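Local atomic coordinates of methyl-accepting chemotaxis protein (Vibrio cholerae, PDB entry 6CEQ), a protein that senses oxygen as a chemoreceptor with two haem-binding PAS domains and probably relays the signal to chemotaxis-type pathways. Residues M5-M10 against A104-D109; P34-A39 against I79-L84; E71-T76 against L88-M93; E15-Y20 against G50-I55. One frame throughout, in Å; residues are numbered along the deposited sequence.

Contact 1 (M5-M10 against A104-D109); sequences MTTNLM and ALQLVD. Unlike the reference sequence in segment 104-109: Leu-107 (reference Trp). With HEM (protoporphyrin IX containing Fe), chain D.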
# COMPACT_ATOMS: atom_id res chain seq x y z
N MET A 5 4.25 -15.64 -6.72
CA MET A 5 5.06 -14.66 -5.99
C MET A 5 5.61 -13.64 -6.97
O MET A 5 6.35 -13.99 -7.90
CB MET A 5 6.17 -15.37 -5.23
CG MET A 5 5.62 -16.38 -4.24
SD MET A 5 6.88 -17.41 -3.49
CE MET A 5 7.50 -16.33 -2.20
N THR A 6 5.22 -12.38 -6.79
CA THR A 6 5.59 -11.31 -7.71
C THR A 6 5.78 -10.03 -6.91
O THR A 6 5.71 -10.03 -5.67
CB THR A 6 4.55 -11.14 -8.82
OG1 THR A 6 5.02 -10.16 -9.77
CG2 THR A 6 3.23 -10.69 -8.25
N THR A 7 6.07 -8.95 -7.62
CA THR A 7 6.36 -7.65 -7.00
C THR A 7 5.09 -6.81 -7.02
O THR A 7 4.65 -6.39 -8.10
CB THR A 7 7.49 -6.95 -7.76
OG1 THR A 7 8.64 -7.82 -7.82
CG2 THR A 7 7.88 -5.66 -7.06
N ASN A 8 4.50 -6.58 -5.85
CA ASN A 8 3.30 -5.76 -5.69
C ASN A 8 3.69 -4.44 -5.05
O ASN A 8 4.15 -4.42 -3.90
CB ASN A 8 2.25 -6.46 -4.82
CG ASN A 8 1.90 -7.83 -5.34
OD1 ASN A 8 1.51 -7.98 -6.49
ND2 ASN A 8 2.05 -8.84 -4.49
N LEU A 9 3.50 -3.34 -5.78
CA LEU A 9 4.00 -2.04 -5.36
C LEU A 9 2.91 -0.98 -5.43
O LEU A 9 2.10 -0.96 -6.37
CB LEU A 9 5.17 -1.57 -6.24
CG LEU A 9 6.46 -2.38 -6.31
CD1 LEU A 9 7.43 -1.68 -7.24
CD2 LEU A 9 7.08 -2.58 -4.92
N MET A 10 2.92 -0.07 -4.46
CA MET A 10 1.99 1.04 -4.40
C MET A 10 2.74 2.25 -3.87
O MET A 10 3.50 2.11 -2.91
CB MET A 10 0.80 0.67 -3.50
CG MET A 10 -0.29 1.67 -3.37
SD MET A 10 -1.71 0.82 -2.65
CE MET A 10 -1.00 -0.24 -1.44
N ALA A 104 6.85 4.34 -0.58
CA ALA A 104 6.59 3.24 -1.50
C ALA A 104 6.37 1.98 -0.68
O ALA A 104 7.12 1.70 0.26
CB ALA A 104 7.75 3.05 -2.48
N LEU A 105 5.33 1.23 -1.03
CA LEU A 105 4.93 0.03 -0.32
C LEU A 105 5.14 -1.17 -1.22
O LEU A 105 4.71 -1.16 -2.38
CB LEU A 105 3.45 0.08 0.06
CG LEU A 105 2.82 0.63 1.32
CD1 LEU A 105 1.50 -0.08 1.47
CD2 LEU A 105 3.67 0.43 2.57
N GLN A 106 5.77 -2.21 -0.69
CA GLN A 106 5.79 -3.52 -1.34
C GLN A 106 5.02 -4.50 -0.46
O GLN A 106 5.26 -4.56 0.75
CB GLN A 106 7.21 -4.03 -1.57
CG GLN A 106 7.24 -5.36 -2.30
CD GLN A 106 8.58 -5.66 -2.95
OE1 GLN A 106 9.48 -4.83 -2.94
NE2 GLN A 106 8.70 -6.85 -3.53
N LEU A 107 4.11 -5.26 -1.06
CA LEU A 107 3.30 -6.23 -0.34
C LEU A 107 3.63 -7.62 -0.85
O LEU A 107 3.57 -7.87 -2.06
CB LEU A 107 1.81 -5.95 -0.51
CG LEU A 107 1.25 -4.62 0.02
CD1 LEU A 107 -0.22 -4.53 -0.29
CD2 LEU A 107 1.47 -4.46 1.52
N VAL A 108 3.95 -8.53 0.07
CA VAL A 108 4.17 -9.93 -0.26
C VAL A 108 2.97 -10.72 0.24
O VAL A 108 2.70 -10.75 1.45
CB VAL A 108 5.48 -10.47 0.33
CG1 VAL A 108 5.60 -11.98 0.08
CG2 VAL A 108 6.68 -9.72 -0.24
N ASP A 109 2.25 -11.36 -0.68
CA ASP A 109 1.00 -12.02 -0.36
C ASP A 109 1.27 -13.30 0.43
O ASP A 109 1.97 -14.19 -0.06
CB ASP A 109 0.25 -12.34 -1.65
CG ASP A 109 -1.18 -12.81 -1.42
OD1 ASP A 109 -1.89 -13.03 -2.42
OD2 ASP A 109 -1.59 -12.96 -0.25
CHA HEM D . -1.37 -1.28 6.96
CHB HEM D . 0.68 2.45 4.65
CHC HEM D . -2.39 1.59 0.95
CHD HEM D . -5.27 -0.66 4.14
C1A HEM D . -0.48 -0.31 6.58
C2A HEM D . 0.79 -0.09 7.16
C3A HEM D . 1.37 0.96 6.52
C4A HEM D . 0.47 1.41 5.53
CMA HEM D . 2.73 1.54 6.82
CAA HEM D . 1.39 -0.88 8.30
CBA HEM D . 0.74 -0.45 9.61
CGA HEM D . 1.22 -1.35 10.72
O1A HEM D . 1.52 -2.54 10.48
O2A HEM D . 1.31 -0.91 11.89
C1B HEM D . 0.05 2.47 3.40
C2B HEM D . 0.52 3.25 2.32
C3B HEM D . -0.32 3.03 1.26
C4B HEM D . -1.34 2.07 1.75
CMB HEM D . 1.72 4.16 2.32
CAB HEM D . -0.24 3.62 -0.08
CBB HEM D . 0.94 3.71 -0.69
C1C HEM D . -3.48 0.91 1.49
C2C HEM D . -4.64 0.52 0.80
C3C HEM D . -5.46 -0.12 1.71
C4C HEM D . -4.79 -0.12 2.96
CMC HEM D . -4.93 0.75 -0.66
CAC HEM D . -6.79 -0.70 1.43
CBC HEM D . -7.00 -1.36 0.30
C1D HEM D . -4.39 -1.07 5.14
C2D HEM D . -4.78 -2.03 6.18
C3D HEM D . -3.70 -2.20 6.96
C4D HEM D . -2.64 -1.35 6.40
CMD HEM D . -6.13 -2.68 6.34
CAD HEM D . -3.59 -3.09 8.17
CBD HEM D . -4.61 -2.65 9.22
CGD HEM D . -4.38 -1.20 9.57
O1D HEM D . -5.24 -0.34 9.29
O2D HEM D . -3.32 -0.86 10.15
NA HEM D . -0.65 0.62 5.58
NB HEM D . -1.05 1.79 3.03
NC HEM D . -3.59 0.51 2.79
ND HEM D . -3.11 -0.71 5.32
FE HEM D . -2.13 0.48 4.27
O HOH W 1 5.88 -8.14 -3.77
O HOH W 2 -1.04 -1.39 2.91
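The side-chain amide of Asn-8 is turned so that Leu-107 O lies close to its plane: ND2 donates to Leu-107 O at 3.0 Å, from a position tilted out of the carbonyl plane. The second flat group is the haem. Over one of its faces, on the side of the water bound to iron, sit Leu-105 CD1, 3.5 Å above C1B, and Met-10 CE, 3.3 Å above the meso carbon CHC. The two carriers are antiparallel central strands of the PAS-domain sheet, 8-12 and 100-109, which lines the haem pocket. Met-10 and Leu-105 form a hydrogen-bonded pair, with Met-10 N to Leu-105 O at 3.0 Å and Leu-105 N to Met-10 O at 2.8 Å. Their side chains run side by side toward the porphyrin. Met-10 leaves with CG opposite its own nitrogen (chi1 -178°) and bends only at chi3, which lays the methyl against Leu-105 CD1. Leu-107, tryptophan in the reference sequence, shares this haem-facing side with Asn-8. Helix 23-31 packs on that same side, against Asn-8 and Met-10; on the other face Leu-9 CD2 lies 3.7 Å from Gln-106 CB. Beside Asn-8, water 1 is gripped by four groups: it donates to Thr-6 O and Leu-107 O, and accepts from Asn-8 N and, at 3.1 Å, from Gln-106 NE2.

Contact 2 (P34-A39 against I79-L84); sequences PELAQA and IKVGSL. With HEM (protoporphyrin IX containing Fe), chain D.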
# COMPACT_ATOMS: atom_id res chain seq x y z
N PRO A 34 -13.61 -9.76 -4.42
CA PRO A 34 -14.56 -10.36 -3.46
C PRO A 34 -14.18 -10.15 -2.00
O PRO A 34 -15.00 -9.69 -1.19
CB PRO A 34 -14.56 -11.84 -3.84
CG PRO A 34 -14.21 -11.86 -5.28
CD PRO A 34 -13.32 -10.68 -5.54
N GLU A 35 -12.94 -10.50 -1.64
CA GLU A 35 -12.48 -10.31 -0.27
C GLU A 35 -12.34 -8.83 0.07
O GLU A 35 -12.62 -8.41 1.20
CB GLU A 35 -11.15 -11.04 -0.07
CG GLU A 35 -11.25 -12.56 -0.07
CD GLU A 35 -11.34 -13.17 -1.46
OE1 GLU A 35 -11.14 -12.44 -2.46
OE2 GLU A 35 -11.60 -14.38 -1.56
N LEU A 36 -11.90 -8.01 -0.89
CA LEU A 36 -11.67 -6.60 -0.60
C LEU A 36 -12.98 -5.82 -0.49
O LEU A 36 -13.09 -4.88 0.31
CB LEU A 36 -10.76 -5.97 -1.65
CG LEU A 36 -9.33 -6.49 -1.53
CD1 LEU A 36 -8.51 -6.03 -2.72
CD2 LEU A 36 -8.71 -6.03 -0.23
N ALA A 37 -13.99 -6.18 -1.29
CA ALA A 37 -15.28 -5.51 -1.18
C ALA A 37 -16.01 -5.88 0.12
O ALA A 37 -16.83 -5.09 0.60
CB ALA A 37 -16.16 -5.84 -2.38
N GLN A 38 -15.72 -7.04 0.70
CA GLN A 38 -16.27 -7.36 2.01
C GLN A 38 -15.65 -6.48 3.10
O GLN A 38 -16.36 -5.98 3.98
CB GLN A 38 -16.05 -8.84 2.34
CG GLN A 38 -16.57 -9.25 3.71
CD GLN A 38 -16.70 -10.75 3.87
OE1 GLN A 38 -16.91 -11.48 2.90
NE2 GLN A 38 -16.56 -11.22 5.10
N ALA A 39 -14.33 -6.28 3.04
CA ALA A 39 -13.67 -5.45 4.04
C ALA A 39 -13.85 -3.96 3.77
O ALA A 39 -13.93 -3.17 4.72
CB ALA A 39 -12.18 -5.79 4.09
N ILE A 79 0.36 -7.55 7.86
CA ILE A 79 -0.92 -6.86 7.93
C ILE A 79 -2.03 -7.79 7.44
O ILE A 79 -1.82 -8.66 6.59
CB ILE A 79 -0.94 -5.54 7.14
CG1 ILE A 79 -0.81 -5.78 5.64
CG2 ILE A 79 0.18 -4.61 7.64
CD1 ILE A 79 -1.14 -4.56 4.82
N LYS A 80 -3.22 -7.60 8.02
CA LYS A 80 -4.44 -8.26 7.58
C LYS A 80 -5.30 -7.23 6.87
O LYS A 80 -5.58 -6.16 7.42
CB LYS A 80 -5.22 -8.85 8.76
CG LYS A 80 -4.50 -9.97 9.48
CD LYS A 80 -5.33 -10.58 10.59
CE LYS A 80 -4.55 -11.70 11.28
NZ LYS A 80 -5.26 -12.26 12.46
N VAL A 81 -5.69 -7.54 5.64
CA VAL A 81 -6.54 -6.69 4.83
C VAL A 81 -7.78 -7.53 4.54
O VAL A 81 -7.78 -8.35 3.62
CB VAL A 81 -5.85 -6.23 3.54
CG1 VAL A 81 -6.69 -5.21 2.81
CG2 VAL A 81 -4.48 -5.66 3.86
N GLY A 82 -8.83 -7.34 5.33
CA GLY A 82 -9.93 -8.30 5.28
C GLY A 82 -9.41 -9.68 5.63
O GLY A 82 -8.70 -9.87 6.62
N SER A 83 -9.73 -10.66 4.79
CA SER A 83 -9.23 -12.02 4.95
C SER A 83 -7.89 -12.24 4.26
O SER A 83 -7.38 -13.37 4.28
CB SER A 83 -10.26 -13.03 4.44
OG SER A 83 -10.46 -12.89 3.04
N LEU A 84 -7.32 -11.22 3.65
CA LEU A 84 -6.00 -11.34 3.05
C LEU A 84 -4.93 -11.05 4.10
O LEU A 84 -5.19 -10.43 5.13
CB LEU A 84 -5.85 -10.37 1.87
CG LEU A 84 -7.03 -10.36 0.90
CD1 LEU A 84 -6.80 -9.36 -0.22
CD2 LEU A 84 -7.29 -11.76 0.35
CHA HEM D . -1.37 -1.28 6.96
CHB HEM D . 0.68 2.45 4.65
CHC HEM D . -2.39 1.59 0.95
CHD HEM D . -5.27 -0.66 4.14
C1A HEM D . -0.48 -0.31 6.58
C2A HEM D . 0.79 -0.09 7.16
C3A HEM D . 1.37 0.96 6.52
C4A HEM D . 0.47 1.41 5.53
CMA HEM D . 2.73 1.54 6.82
CAA HEM D . 1.39 -0.88 8.30
CBA HEM D . 0.74 -0.45 9.61
CGA HEM D . 1.22 -1.35 10.72
O1A HEM D . 1.52 -2.54 10.48
O2A HEM D . 1.31 -0.91 11.89
C1B HEM D . 0.05 2.47 3.40
C2B HEM D . 0.52 3.25 2.32
C3B HEM D . -0.32 3.03 1.26
C4B HEM D . -1.34 2.07 1.75
CMB HEM D . 1.72 4.16 2.32
CAB HEM D . -0.24 3.62 -0.08
CBB HEM D . 0.94 3.71 -0.69
C1C HEM D . -3.48 0.91 1.49
C2C HEM D . -4.64 0.52 0.80
C3C HEM D . -5.46 -0.12 1.71
C4C HEM D . -4.79 -0.12 2.96
CMC HEM D . -4.93 0.75 -0.66
CAC HEM D . -6.79 -0.70 1.43
CBC HEM D . -7.00 -1.36 0.30
C1D HEM D . -4.39 -1.07 5.14
C2D HEM D . -4.78 -2.03 6.18
C3D HEM D . -3.70 -2.20 6.96
C4D HEM D . -2.64 -1.35 6.40
CMD HEM D . -6.13 -2.68 6.34
CAD HEM D . -3.59 -3.09 8.17
CBD HEM D . -4.61 -2.65 9.22
CGD HEM D . -4.38 -1.20 9.57
O1D HEM D . -5.24 -0.34 9.29
O2D HEM D . -3.32 -0.86 10.15
NA HEM D . -0.65 0.62 5.58
NB HEM D . -1.05 1.79 3.03
NC HEM D . -3.59 0.51 2.79
ND HEM D . -3.11 -0.71 5.32
FE HEM D . -2.13 0.48 4.27
O HOH W 3 -12.34 -9.83 3.51
O HOH W 2 -1.04 -1.39 2.91
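Glu-35, Leu-36 and Leu-84 carry most of this contact, in which one side of helix 33-39 leans on the tight turn at the end of strand 75-81. Glu-35 works through its aliphatic part: CB lies 3.9 Å from Leu-84 CD2, and CG comes within 3.2 Å of Ser-83 OG. The chain bends at chi2 (79°), which turns the carboxylate aside and leaves the methylenes to meet the turn. Leu-36 sends CD2 between two partners, 3.7 Å from Val-81 CG1 and 3.8 Å from Leu-84 CD1. Leu-84 thus divides its methyls between successive helix residues, CD1 to Leu-36 and CD2 to Glu-35, and it crosses both side chains at about a right angle. Val-81 to Leu-84 is a type II' turn, closed by mutual backbone bonds between its two end residues. Gly-82 occupies its first corner with positive phi (59°) and places its CA 3.6 Å from Ala-39 CB, so helix and turn meet here methyl to backbone. The polar link is indirect: water 3 donates to Glu-35 O at 2.7 Å and accepts from Ser-83 N, so a helix carbonyl and a turn N-H share one solvent molecule. Around it, Leu-36 also touches Phe-43, Val-81 packs on Phe-40 and Phe-86, and Leu-84 on Arg-32 and Thr-111. Helix 33-39 therefore flanks the hairpin of strands 75-81 and 84-94 at its turn, while Ile-79, farther back on the first strand, packs on the haem.

Contact 3 (E71-T76 against L88-M93); sequences ERLPFT and LTCIAM. With HEM (protoporphyrin IX containing Fe), chain D.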
# COMPACT_ATOMS: atom_id res chain seq x y z
N GLU A 71 12.97 9.24 8.42
CA GLU A 71 14.19 8.84 9.11
C GLU A 71 14.02 7.47 9.74
O GLU A 71 14.98 6.69 9.83
CB GLU A 71 14.56 9.89 10.16
N ARG A 72 12.80 7.16 10.20
CA ARG A 72 12.50 5.86 10.79
C ARG A 72 12.09 4.81 9.77
O ARG A 72 11.81 3.67 10.15
CB ARG A 72 11.41 5.99 11.86
CG ARG A 72 11.76 6.99 12.96
CD ARG A 72 10.82 6.91 14.16
NE ARG A 72 9.42 7.22 13.87
CZ ARG A 72 8.80 8.30 14.33
NH1 ARG A 72 9.47 9.18 15.08
NH2 ARG A 72 7.52 8.52 14.05
N LEU A 73 12.09 5.15 8.49
CA LEU A 73 11.89 4.16 7.45
C LEU A 73 13.25 3.56 7.10
O LEU A 73 14.29 4.19 7.34
CB LEU A 73 11.25 4.78 6.20
CG LEU A 73 9.85 5.39 6.31
CD1 LEU A 73 9.34 5.99 4.99
CD2 LEU A 73 8.90 4.30 6.77
N PRO A 74 13.29 2.32 6.59
CA PRO A 74 12.19 1.42 6.22
C PRO A 74 11.39 0.84 7.39
O PRO A 74 11.90 0.67 8.51
CB PRO A 74 12.90 0.31 5.44
CG PRO A 74 14.28 0.29 5.98
CD PRO A 74 14.61 1.72 6.32
N PHE A 75 10.12 0.56 7.12
CA PHE A 75 9.18 -0.01 8.07
C PHE A 75 8.68 -1.34 7.53
O PHE A 75 8.35 -1.44 6.34
CB PHE A 75 8.00 0.95 8.33
CG PHE A 75 6.96 0.41 9.27
CD1 PHE A 75 7.03 0.67 10.63
CD2 PHE A 75 5.91 -0.36 8.79
CE1 PHE A 75 6.08 0.17 11.49
CE2 PHE A 75 4.94 -0.85 9.65
CZ PHE A 75 5.02 -0.59 10.99
N THR A 76 8.61 -2.37 8.38
CA THR A 76 8.10 -3.67 7.97
C THR A 76 7.06 -4.17 8.96
O THR A 76 7.15 -3.89 10.16
CB THR A 76 9.19 -4.73 7.84
OG1 THR A 76 9.73 -5.02 9.14
CG2 THR A 76 10.30 -4.24 6.92
N LEU A 88 4.43 -6.57 4.70
CA LEU A 88 4.49 -5.21 4.19
C LEU A 88 5.89 -4.63 4.37
O LEU A 88 6.51 -4.77 5.43
CB LEU A 88 3.48 -4.32 4.92
CG LEU A 88 3.50 -2.81 4.66
CD1 LEU A 88 2.08 -2.27 4.76
CD2 LEU A 88 4.41 -2.06 5.65
N THR A 89 6.35 -3.92 3.34
CA THR A 89 7.57 -3.13 3.43
C THR A 89 7.27 -1.72 2.95
O THR A 89 6.71 -1.55 1.87
CB THR A 89 8.69 -3.73 2.57
OG1 THR A 89 8.86 -5.11 2.93
CG2 THR A 89 9.99 -2.98 2.82
N CYS A 90 7.65 -0.73 3.75
CA CYS A 90 7.47 0.68 3.40
C CYS A 90 8.84 1.35 3.37
O CYS A 90 9.57 1.31 4.37
CB CYS A 90 6.56 1.37 4.41
SG CYS A 90 6.13 3.06 3.98
N ILE A 91 9.19 1.95 2.24
CA ILE A 91 10.48 2.60 2.06
C ILE A 91 10.25 4.04 1.63
O ILE A 91 9.20 4.40 1.10
CB ILE A 91 11.37 1.87 1.03
CG1 ILE A 91 10.69 1.83 -0.34
CG2 ILE A 91 11.67 0.46 1.50
CD1 ILE A 91 11.25 2.84 -1.33
N ALA A 92 11.27 4.88 1.86
CA ALA A 92 11.19 6.28 1.50
C ALA A 92 11.57 6.46 0.04
O ALA A 92 12.63 6.00 -0.40
CB ALA A 92 12.12 7.12 2.39
N MET A 93 10.71 7.13 -0.72
CA MET A 93 11.05 7.55 -2.07
C MET A 93 11.67 8.94 -2.01
O MET A 93 11.23 9.79 -1.25
CB MET A 93 9.83 7.59 -2.98
CG MET A 93 9.15 6.27 -3.16
SD MET A 93 7.89 6.42 -4.44
CE MET A 93 6.97 7.84 -3.85
CHA HEM D . -1.37 -1.28 6.96
CHB HEM D . 0.68 2.45 4.65
CHC HEM D . -2.39 1.59 0.95
CHD HEM D . -5.27 -0.66 4.14
C1A HEM D . -0.48 -0.31 6.58
C2A HEM D . 0.79 -0.09 7.16
C3A HEM D . 1.37 0.96 6.52
C4A HEM D . 0.47 1.41 5.53
CMA HEM D . 2.73 1.54 6.82
CAA HEM D . 1.39 -0.88 8.30
CBA HEM D . 0.74 -0.45 9.61
CGA HEM D . 1.22 -1.35 10.72
O1A HEM D . 1.52 -2.54 10.48
O2A HEM D . 1.31 -0.91 11.89
C1B HEM D . 0.05 2.47 3.40
C2B HEM D . 0.52 3.25 2.32
C3B HEM D . -0.32 3.03 1.26
C4B HEM D . -1.34 2.07 1.75
CMB HEM D . 1.72 4.16 2.32
CAB HEM D . -0.24 3.62 -0.08
CBB HEM D . 0.94 3.71 -0.69
C1C HEM D . -3.48 0.91 1.49
C2C HEM D . -4.64 0.52 0.80
C3C HEM D . -5.46 -0.12 1.71
C4C HEM D . -4.79 -0.12 2.96
CMC HEM D . -4.93 0.75 -0.66
CAC HEM D . -6.79 -0.70 1.43
CBC HEM D . -7.00 -1.36 0.30
C1D HEM D . -4.39 -1.07 5.14
C2D HEM D . -4.78 -2.03 6.18
C3D HEM D . -3.70 -2.20 6.96
C4D HEM D . -2.64 -1.35 6.40
CMD HEM D . -6.13 -2.68 6.34
CAD HEM D . -3.59 -3.09 8.17
CBD HEM D . -4.61 -2.65 9.22
CGD HEM D . -4.38 -1.20 9.57
O1D HEM D . -5.24 -0.34 9.29
O2D HEM D . -3.32 -0.86 10.15
NA HEM D . -0.65 0.62 5.58
NB HEM D . -1.05 1.79 3.03
NC HEM D . -3.59 0.51 2.79
ND HEM D . -3.11 -0.71 5.32
FE HEM D . -2.13 0.48 4.27
O HOH W 2 -1.04 -1.39 2.91
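Phe-75 and Cys-90 are bonded to each other twice through their backbones, in the antiparallel hairpin of strands 75-81 and 84-94 that forms one side of the PAS sheet. Phe-75 N donates to Cys-90 O at 2.9 Å, in the carbonyl plane, and Cys-90 N returns a bond to Phe-75 O at 2.8 Å. Weaker CA-H...O contacts extend the ladder on both sides: Pro-74 CA meets Cys-90 O, and Thr-76 CA meets Leu-88 O at 3.2 Å. Ahead of the strand, a cis peptide joins Leu-73 to Pro-74, and the chain enters the hairpin from there.

Apolar contacts fall on two faces. On the haem side Phe-75 and Cys-90 touch through their CB atoms, and Leu-73 spans the next step of the neighbouring strand, with CD1 4.0 Å from Ala-92 CB and CD2 4.1 Å from Cys-90 SG. Helix 60-68 presses on Leu-73 and Phe-75 through Ile-66. On the opposite face the pair Thr-76 and Thr-89 make a looser contact, and Pro-74 CB lies near Ile-91 CG2.

The last group involves the haem and the Phe-75 ring. Leu-88 divides its two branches: CD1 stands over pyrrole ring A, 3.5 Å from C2A, on the face that carries the iron-bound water, while CD2 meets the rim of the phenyl ring. With CG of Phe-75 swung opposite its nitrogen (chi1 178°), the ring reaches a haem propionate. Propionate oxygen O1A and Leu-88 CD2 both lie at the ring's edge in its plane, the methyl 3.9 Å from CD2 of Phe-75.

Contact 4 (E15-Y20 against G50-I55); sequences EGIIQY and GKNIDI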
# COMPACT_ATOMS: atom_id res chain seq x y z
N GLU A 15 1.54 13.78 1.53
CA GLU A 15 0.20 14.01 2.07
C GLU A 15 -0.67 12.76 2.03
O GLU A 15 -1.87 12.85 2.32
CB GLU A 15 -0.51 15.17 1.34
CG GLU A 15 0.02 16.56 1.68
CD GLU A 15 1.44 16.82 1.21
OE1 GLU A 15 1.81 16.39 0.09
OE2 GLU A 15 2.20 17.43 2.01
N GLY A 16 -0.13 11.60 1.62
CA GLY A 16 -0.87 10.37 1.67
C GLY A 16 -1.77 10.12 0.49
O GLY A 16 -2.61 9.22 0.57
N ILE A 17 -1.61 10.84 -0.60
CA ILE A 17 -2.43 10.63 -1.78
C ILE A 17 -1.78 9.55 -2.62
O ILE A 17 -0.60 9.67 -3.00
CB ILE A 17 -2.62 11.91 -2.59
CG1 ILE A 17 -3.25 13.00 -1.72
CG2 ILE A 17 -3.47 11.62 -3.82
CD1 ILE A 17 -4.60 12.60 -1.14
N ILE A 18 -2.53 8.49 -2.92
CA ILE A 18 -1.99 7.40 -3.72
C ILE A 18 -1.64 7.92 -5.10
O ILE A 18 -2.45 8.61 -5.74
CB ILE A 18 -2.99 6.24 -3.79
CG1 ILE A 18 -3.21 5.64 -2.40
CG2 ILE A 18 -2.48 5.18 -4.73
CD1 ILE A 18 -4.34 4.61 -2.36
N GLN A 19 -0.42 7.64 -5.55
CA GLN A 19 0.07 8.12 -6.83
C GLN A 19 0.15 7.05 -7.90
O GLN A 19 -0.01 7.36 -9.08
CB GLN A 19 1.45 8.75 -6.67
CG GLN A 19 1.50 9.88 -5.64
CD GLN A 19 0.68 11.09 -6.07
OE1 GLN A 19 -0.21 11.54 -5.35
NE2 GLN A 19 0.99 11.62 -7.25
N TYR A 20 0.40 5.79 -7.53
CA TYR A 20 0.66 4.75 -8.52
C TYR A 20 0.49 3.38 -7.88
O TYR A 20 0.90 3.17 -6.74
CB TYR A 20 2.08 4.89 -9.09
CG TYR A 20 2.42 3.87 -10.17
CD1 TYR A 20 1.94 4.04 -11.46
CD2 TYR A 20 3.23 2.77 -9.90
CE1 TYR A 20 2.23 3.12 -12.45
CE2 TYR A 20 3.53 1.84 -10.90
CZ TYR A 20 3.03 2.04 -12.17
OH TYR A 20 3.31 1.15 -13.18
N GLY A 50 -5.18 8.74 -6.48
CA GLY A 50 -5.82 9.99 -6.13
C GLY A 50 -6.57 9.95 -4.82
O GLY A 50 -6.96 11.01 -4.31
N LYS A 51 -6.81 8.77 -4.27
CA LYS A 51 -7.45 8.65 -2.97
C LYS A 51 -6.42 8.80 -1.86
O LYS A 51 -5.23 8.53 -2.04
CB LYS A 51 -8.19 7.32 -2.84
CG LYS A 51 -9.48 7.33 -3.65
CD LYS A 51 -10.42 6.20 -3.29
CE LYS A 51 -11.78 6.44 -3.94
NZ LYS A 51 -11.62 6.82 -5.37
N ASN A 52 -6.89 9.27 -0.71
CA ASN A 52 -6.02 9.36 0.46
C ASN A 52 -5.98 8.03 1.20
O ASN A 52 -7.02 7.40 1.44
CB ASN A 52 -6.50 10.46 1.40
CG ASN A 52 -5.45 10.84 2.41
OD1 ASN A 52 -5.09 10.03 3.27
ND2 ASN A 52 -4.92 12.05 2.29
N ILE A 53 -4.77 7.61 1.60
CA ILE A 53 -4.63 6.32 2.26
C ILE A 53 -5.37 6.26 3.59
O ILE A 53 -5.72 5.17 4.05
CB ILE A 53 -3.13 6.00 2.49
CG1 ILE A 53 -2.51 6.99 3.47
CG2 ILE A 53 -2.37 6.03 1.17
CD1 ILE A 53 -1.04 6.67 3.84
N ASP A 54 -5.68 7.42 4.19
CA ASP A 54 -6.37 7.45 5.47
C ASP A 54 -7.69 6.69 5.41
O ASP A 54 -8.11 6.10 6.41
CB ASP A 54 -6.65 8.90 5.89
CG ASP A 54 -5.39 9.68 6.23
OD1 ASP A 54 -4.30 9.09 6.35
OD2 ASP A 54 -5.50 10.92 6.35
N ILE A 55 -8.32 6.66 4.24
CA ILE A 55 -9.62 6.02 4.08
C ILE A 55 -9.57 4.55 4.43
O ILE A 55 -10.53 3.99 4.97
CB ILE A 55 -10.11 6.23 2.63
CG1 ILE A 55 -10.44 7.71 2.38
CG2 ILE A 55 -11.30 5.33 2.30
CD1 ILE A 55 -10.66 8.03 0.91
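Lys-51 O receives the straightest bond of this contact, from Ile-18 N at 2.8 Å with an N-H...O angle of 175°, and the CA of Ile-17 also leans toward it. The carbonyls of the other segment return the link on each side: Ile-18 O accepts from Gly-50 N at 2.8 Å, and Gly-16 O from Ile-53 N at 2.9 Å. A loop is thereby laced onto the entry to strand 18-21 at alternate residues, although only Ile-17 and Asn-52 make a formal bridge. Gly-16 and Gly-50 both take positive phi, and Ile-53 CG1 packs 4.2 Å from the CA of Gly-16.

In the PAS fold strand 18-21 is an outermost strand of the sheet, and 50-55 belongs to the connection that leads to helix 60-68, so the bonds tie that connection to the sheet's margin. Asn-52 works in two directions. Its OD1 accepts from Asp-54 N at 2.8 Å, in the carbonyl plane on a lone pair, forming an Asx turn that shapes the following helix-like residues. Its ND2 makes a weak, bent bond to Glu-15 O, which Arg-64 of helix 60-68 also reaches; outside the two segments, that arginine is the salt-bridge partner of Asp-54. CG stands opposite the backbone nitrogen (chi1 -165°), which carries the amide across Ile-17, whose CD1 lies 3.5 Å from ND2. On the inner side Ile-18 CG1 meets Ile-53 CG2 at 3.7 Å. Ile-53 also packs on Ile-67 and touches the haem, while Lys-51 turns away and gives its NZ to Glu-47 O.

Along the chain contact 1 closes the widest loop, and the other three are nested inside it; contact 4 closes before contact 3 opens, while the segments of contact 2 alternate with those of both. All reach one antiparallel sheet of strand order 2-1-5-4-3, the PAS arrangement. Contacts 1 and 3 lie on adjoining strands, their centres about 13 Å apart, joined by probable backbone hydrogen bonds such as Gln-106 N to Thr-89 O. Contacts 2 and 3 share strand 75-81, yet their centres stand about 23 Å apart, on opposite sides of the chain's centre. Each contact brings at least one residue to the haem, so the pocket is assembled from distant parts of the sequence.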